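Local coordinates for protein putative polyprenyl synthetase (Streptomyces coelicolor, PDB 3NF2) that probably joins isoprene units into longer isoprenoid diphosphates, as a metal-dependent prenyltransferase of the FPP/GGPP synthase family, at residues Glu180-Ser193 against Leu209-Ala222. Sequence-based numbering, arbitrary orientation.
With SO4 (sulfate ion), chain D.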
# COMPACT_ATOMS: atom_id res chain seq x y z
N GLU A 180 -13.51 -2.61 -15.34
CA GLU A 180 -12.99 -3.95 -15.56
C GLU A 180 -11.59 -3.92 -16.16
O GLU A 180 -10.78 -4.79 -15.88
CB GLU A 180 -13.96 -4.80 -16.39
CG GLU A 180 -15.15 -5.25 -15.54
CD GLU A 180 -16.06 -6.22 -16.24
OE1 GLU A 180 -17.04 -6.65 -15.60
OE2 GLU A 180 -15.81 -6.58 -17.41
N GLY A 181 -11.32 -2.88 -16.96
CA GLY A 181 -9.99 -2.63 -17.50
C GLY A 181 -9.01 -2.30 -16.40
O GLY A 181 -7.87 -2.73 -16.42
N ASN A 182 -9.44 -1.49 -15.45
CA ASN A 182 -8.62 -1.21 -14.31
C ASN A 182 -8.40 -2.42 -13.42
O ASN A 182 -7.31 -2.70 -13.02
CB ASN A 182 -9.22 -0.08 -13.50
CG ASN A 182 -8.93 1.27 -14.06
OD1 ASN A 182 -7.91 1.50 -14.67
ND2 ASN A 182 -9.84 2.17 -13.87
N LYS A 183 -9.47 -3.12 -13.13
CA LYS A 183 -9.45 -4.27 -12.26
C LYS A 183 -8.73 -5.47 -12.77
O LYS A 183 -8.08 -6.16 -12.04
CB LYS A 183 -10.86 -4.68 -11.88
CG LYS A 183 -11.49 -3.89 -10.79
CD LYS A 183 -12.70 -4.60 -10.28
CE LYS A 183 -13.64 -3.71 -9.50
NZ LYS A 183 -14.93 -4.36 -9.18
N THR A 184 -8.89 -5.77 -14.04
CA THR A 184 -8.32 -6.98 -14.53
C THR A 184 -7.34 -6.74 -15.61
O THR A 184 -6.31 -7.32 -15.64
CB THR A 184 -9.39 -7.92 -15.00
OG1 THR A 184 -10.22 -8.23 -13.90
CG2 THR A 184 -8.81 -9.17 -15.48
N GLY A 185 -7.68 -5.84 -16.50
CA GLY A 185 -6.84 -5.56 -17.62
C GLY A 185 -5.47 -5.01 -17.35
O GLY A 185 -4.54 -5.41 -17.97
N ALA A 186 -5.37 -4.09 -16.43
CA ALA A 186 -4.14 -3.41 -16.15
C ALA A 186 -3.04 -4.30 -15.66
O ALA A 186 -1.92 -4.10 -15.98
CB ALA A 186 -4.38 -2.32 -15.19
N LEU A 187 -3.39 -5.27 -14.85
CA LEU A 187 -2.40 -6.18 -14.28
C LEU A 187 -1.98 -7.28 -15.27
O LEU A 187 -0.85 -7.78 -15.21
CB LEU A 187 -2.93 -6.80 -12.98
CG LEU A 187 -1.88 -7.60 -12.21
CD1 LEU A 187 -0.72 -6.70 -11.77
CD2 LEU A 187 -2.50 -8.31 -11.03
N LEU A 188 -2.88 -7.67 -16.16
CA LEU A 188 -2.54 -8.62 -17.22
C LEU A 188 -1.67 -7.95 -18.27
O LEU A 188 -0.78 -8.58 -18.83
CB LEU A 188 -3.79 -9.27 -17.82
CG LEU A 188 -4.30 -10.43 -16.96
CD1 LEU A 188 -5.77 -10.74 -17.18
CD2 LEU A 188 -3.47 -11.67 -17.17
N ALA A 189 -1.91 -6.66 -18.49
CA ALA A 189 -1.09 -5.83 -19.37
C ALA A 189 0.33 -5.77 -18.84
O ALA A 189 1.29 -5.91 -19.60
CB ALA A 189 -1.66 -4.44 -19.45
N CYS A 190 0.44 -5.57 -17.52
CA CYS A 190 1.72 -5.53 -16.85
C CYS A 190 2.41 -6.89 -16.90
O CYS A 190 3.58 -6.96 -17.22
CB CYS A 190 1.57 -5.07 -15.40
SG CYS A 190 3.17 -4.95 -14.55
N ALA A 191 1.68 -7.95 -16.60
CA ALA A 191 2.24 -9.30 -16.65
C ALA A 191 2.74 -9.66 -18.05
O ALA A 191 3.77 -10.32 -18.20
CB ALA A 191 1.22 -10.32 -16.19
N SER A 192 2.01 -9.20 -19.08
CA SER A 192 2.35 -9.46 -20.47
C SER A 192 3.60 -8.72 -20.95
O SER A 192 4.23 -9.15 -21.90
CB SER A 192 1.18 -9.11 -21.39
OG SER A 192 0.12 -10.03 -21.23
N SER A 193 3.93 -7.61 -20.30
CA SER A 193 5.04 -6.77 -20.77
C SER A 193 6.26 -6.70 -19.83
O SER A 193 7.32 -6.21 -20.24
CB SER A 193 4.55 -5.36 -21.08
OG SER A 193 4.18 -4.66 -19.90
N LEU A 209 2.93 -4.91 -26.05
CA LEU A 209 2.64 -6.13 -25.27
C LEU A 209 1.64 -5.84 -24.16
O LEU A 209 0.87 -6.70 -23.78
CB LEU A 209 3.92 -6.69 -24.66
CG LEU A 209 4.97 -7.32 -25.57
CD1 LEU A 209 6.33 -7.17 -24.94
CD2 LEU A 209 4.66 -8.79 -25.83
N GLU A 210 1.69 -4.61 -23.66
CA GLU A 210 0.73 -4.08 -22.71
C GLU A 210 -0.68 -4.04 -23.33
O GLU A 210 -1.65 -4.46 -22.71
CB GLU A 210 1.19 -2.68 -22.30
CG GLU A 210 0.56 -2.09 -21.07
CD GLU A 210 1.30 -0.85 -20.60
OE1 GLU A 210 0.82 0.27 -20.89
OE2 GLU A 210 2.36 -1.00 -19.97
N LYS A 211 -0.76 -3.56 -24.58
CA LYS A 211 -2.03 -3.53 -25.32
C LYS A 211 -2.61 -4.94 -25.53
O LYS A 211 -3.81 -5.15 -25.41
CB LYS A 211 -1.87 -2.78 -26.64
CG LYS A 211 -1.81 -1.26 -26.45
CD LYS A 211 -1.17 -0.53 -27.63
CE LYS A 211 -1.12 0.98 -27.38
NZ LYS A 211 -0.12 1.70 -28.22
N TYR A 212 -1.73 -5.90 -25.81
CA TYR A 212 -2.14 -7.29 -25.87
C TYR A 212 -2.72 -7.75 -24.54
O TYR A 212 -3.78 -8.39 -24.50
CB TYR A 212 -0.94 -8.17 -26.28
CG TYR A 212 -1.07 -9.61 -25.85
CD1 TYR A 212 -0.49 -10.06 -24.66
CD2 TYR A 212 -1.78 -10.53 -26.62
CE1 TYR A 212 -0.63 -11.38 -24.24
CE2 TYR A 212 -1.91 -11.86 -26.21
CZ TYR A 212 -1.33 -12.28 -25.03
OH TYR A 212 -1.46 -13.60 -24.62
N GLY A 213 -2.03 -7.43 -23.44
CA GLY A 213 -2.38 -7.97 -22.14
C GLY A 213 -3.65 -7.37 -21.59
O GLY A 213 -4.48 -8.08 -21.02
N TYR A 214 -3.78 -6.06 -21.76
CA TYR A 214 -4.97 -5.30 -21.39
C TYR A 214 -6.22 -5.85 -22.05
O TYR A 214 -7.21 -6.14 -21.38
CB TYR A 214 -4.80 -3.82 -21.75
CG TYR A 214 -5.83 -2.91 -21.13
CD1 TYR A 214 -6.96 -2.51 -21.86
CD2 TYR A 214 -5.68 -2.42 -19.83
CE1 TYR A 214 -7.91 -1.66 -21.30
CE2 TYR A 214 -6.63 -1.58 -19.27
CZ TYR A 214 -7.74 -1.20 -20.01
OH TYR A 214 -8.68 -0.36 -19.45
N HIS A 215 -6.18 -6.00 -23.37
CA HIS A 215 -7.33 -6.50 -24.12
C HIS A 215 -7.59 -7.97 -23.88
O HIS A 215 -8.75 -8.41 -23.88
CB HIS A 215 -7.22 -6.14 -25.60
CG HIS A 215 -7.40 -4.68 -25.87
ND1 HIS A 215 -8.64 -4.08 -25.89
CD2 HIS A 215 -6.50 -3.69 -26.08
CE1 HIS A 215 -8.49 -2.78 -26.11
NE2 HIS A 215 -7.20 -2.52 -26.24
N LEU A 216 -6.53 -8.73 -23.60
CA LEU A 216 -6.68 -10.09 -23.10
C LEU A 216 -7.38 -10.11 -21.73
O LEU A 216 -8.18 -11.01 -21.45
CB LEU A 216 -5.31 -10.77 -22.99
CG LEU A 216 -5.22 -12.16 -22.35
CD1 LEU A 216 -6.01 -13.14 -23.18
CD2 LEU A 216 -3.79 -12.62 -22.18
N GLY A 217 -7.08 -9.11 -20.90
CA GLY A 217 -7.68 -8.96 -19.59
C GLY A 217 -9.17 -8.71 -19.65
O GLY A 217 -9.95 -9.31 -18.89
N LEU A 218 -9.57 -7.84 -20.57
CA LEU A 218 -10.99 -7.55 -20.81
C LEU A 218 -11.74 -8.77 -21.34
O LEU A 218 -12.89 -9.01 -20.94
CB LEU A 218 -11.15 -6.37 -21.77
CG LEU A 218 -10.75 -4.98 -21.24
CD1 LEU A 218 -10.69 -3.99 -22.38
CD2 LEU A 218 -11.75 -4.50 -20.18
N ALA A 219 -11.08 -9.54 -22.21
CA ALA A 219 -11.70 -10.76 -22.75
C ALA A 219 -11.88 -11.77 -21.63
O ALA A 219 -12.89 -12.47 -21.56
CB ALA A 219 -10.85 -11.33 -23.87
N PHE A 220 -10.88 -11.82 -20.75
CA PHE A 220 -10.88 -12.71 -19.59
C PHE A 220 -12.00 -12.35 -18.61
O PHE A 220 -12.72 -13.23 -18.14
CB PHE A 220 -9.50 -12.69 -18.92
CG PHE A 220 -9.42 -13.48 -17.65
CD1 PHE A 220 -9.34 -14.87 -17.68
CD2 PHE A 220 -9.40 -12.83 -16.42
CE1 PHE A 220 -9.27 -15.60 -16.50
CE2 PHE A 220 -9.33 -13.55 -15.23
CZ PHE A 220 -9.26 -14.94 -15.27
N GLN A 221 -12.13 -11.05 -18.33
CA GLN A 221 -13.16 -10.60 -17.39
C GLN A 221 -14.58 -10.75 -17.93
O GLN A 221 -15.50 -11.08 -17.17
CB GLN A 221 -12.90 -9.17 -16.91
CG GLN A 221 -13.73 -8.81 -15.65
CD GLN A 221 -13.46 -9.72 -14.50
OE1 GLN A 221 -12.31 -9.91 -14.10
NE2 GLN A 221 -14.52 -10.32 -13.95
N ALA A 222 -14.75 -10.53 -19.23
CA ALA A 222 -16.02 -10.80 -19.91
C ALA A 222 -16.44 -12.27 -19.78
O ALA A 222 -17.60 -12.57 -19.46
CB ALA A 222 -15.96 -10.39 -21.37
S SO4 D . -15.13 -7.18 -7.12
O1 SO4 D . -14.13 -6.13 -6.95
O2 SO4 D . -14.46 -8.48 -7.20
O3 SO4 D . -16.04 -7.17 -5.97
O4 SO4 D . -15.88 -6.95 -8.34
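Gly185 and Ala189 face Gly217 and Gly213 where helices 173-198 and 203-230 run roughly antiparallel (142°), their local axes only 6.7 Å apart. Gly213 CA lies 3.7 Å from Ala189 CA, and a beta carbon on Gly213 would clash with Leu188 O and Ser192 OG. At this range backbone meets backbone: Tyr214 CA directs its hydrogen at Gly185 O, 3.4 Å away and fairly straight. The Tyr214 side chain is a knob among Gly181, Gly185, Ala186 and Ala189. Its ring, swung away from the backbone N (chi1 -167°), runs along helix 173-198 until OH comes 3.3 Å from Gly181 CA. An alanine in place of Tyr214 is likely to open a gap over Gly181 and Gly185, where the ring now lies. This glycine-rich helix pair belongs to the all-helical isoprenoid synthase fold, with helix 57-67 packed on Leu188 and helix 326-339 on Phe220. Leu188 CD1 rests 3.6 Å from Gly217 CA. Thr184 divides its branches: CG2 meets the edge of the Phe220 ring, while OG1 donates to Gln221 OE1 (2.7 Å), tilted 27° from the carbonyl plane. Gln221, bent at chi2, also lays CG against the Glu180 carboxylate, and its NE2 hydrogen-bonds Asp225 OD1. Ser192 turns OG back to Leu188 O (2.9 Å), which Ser192 N reaches from the opposite face, and sets that hydroxyl at the edge of the Tyr212 ring.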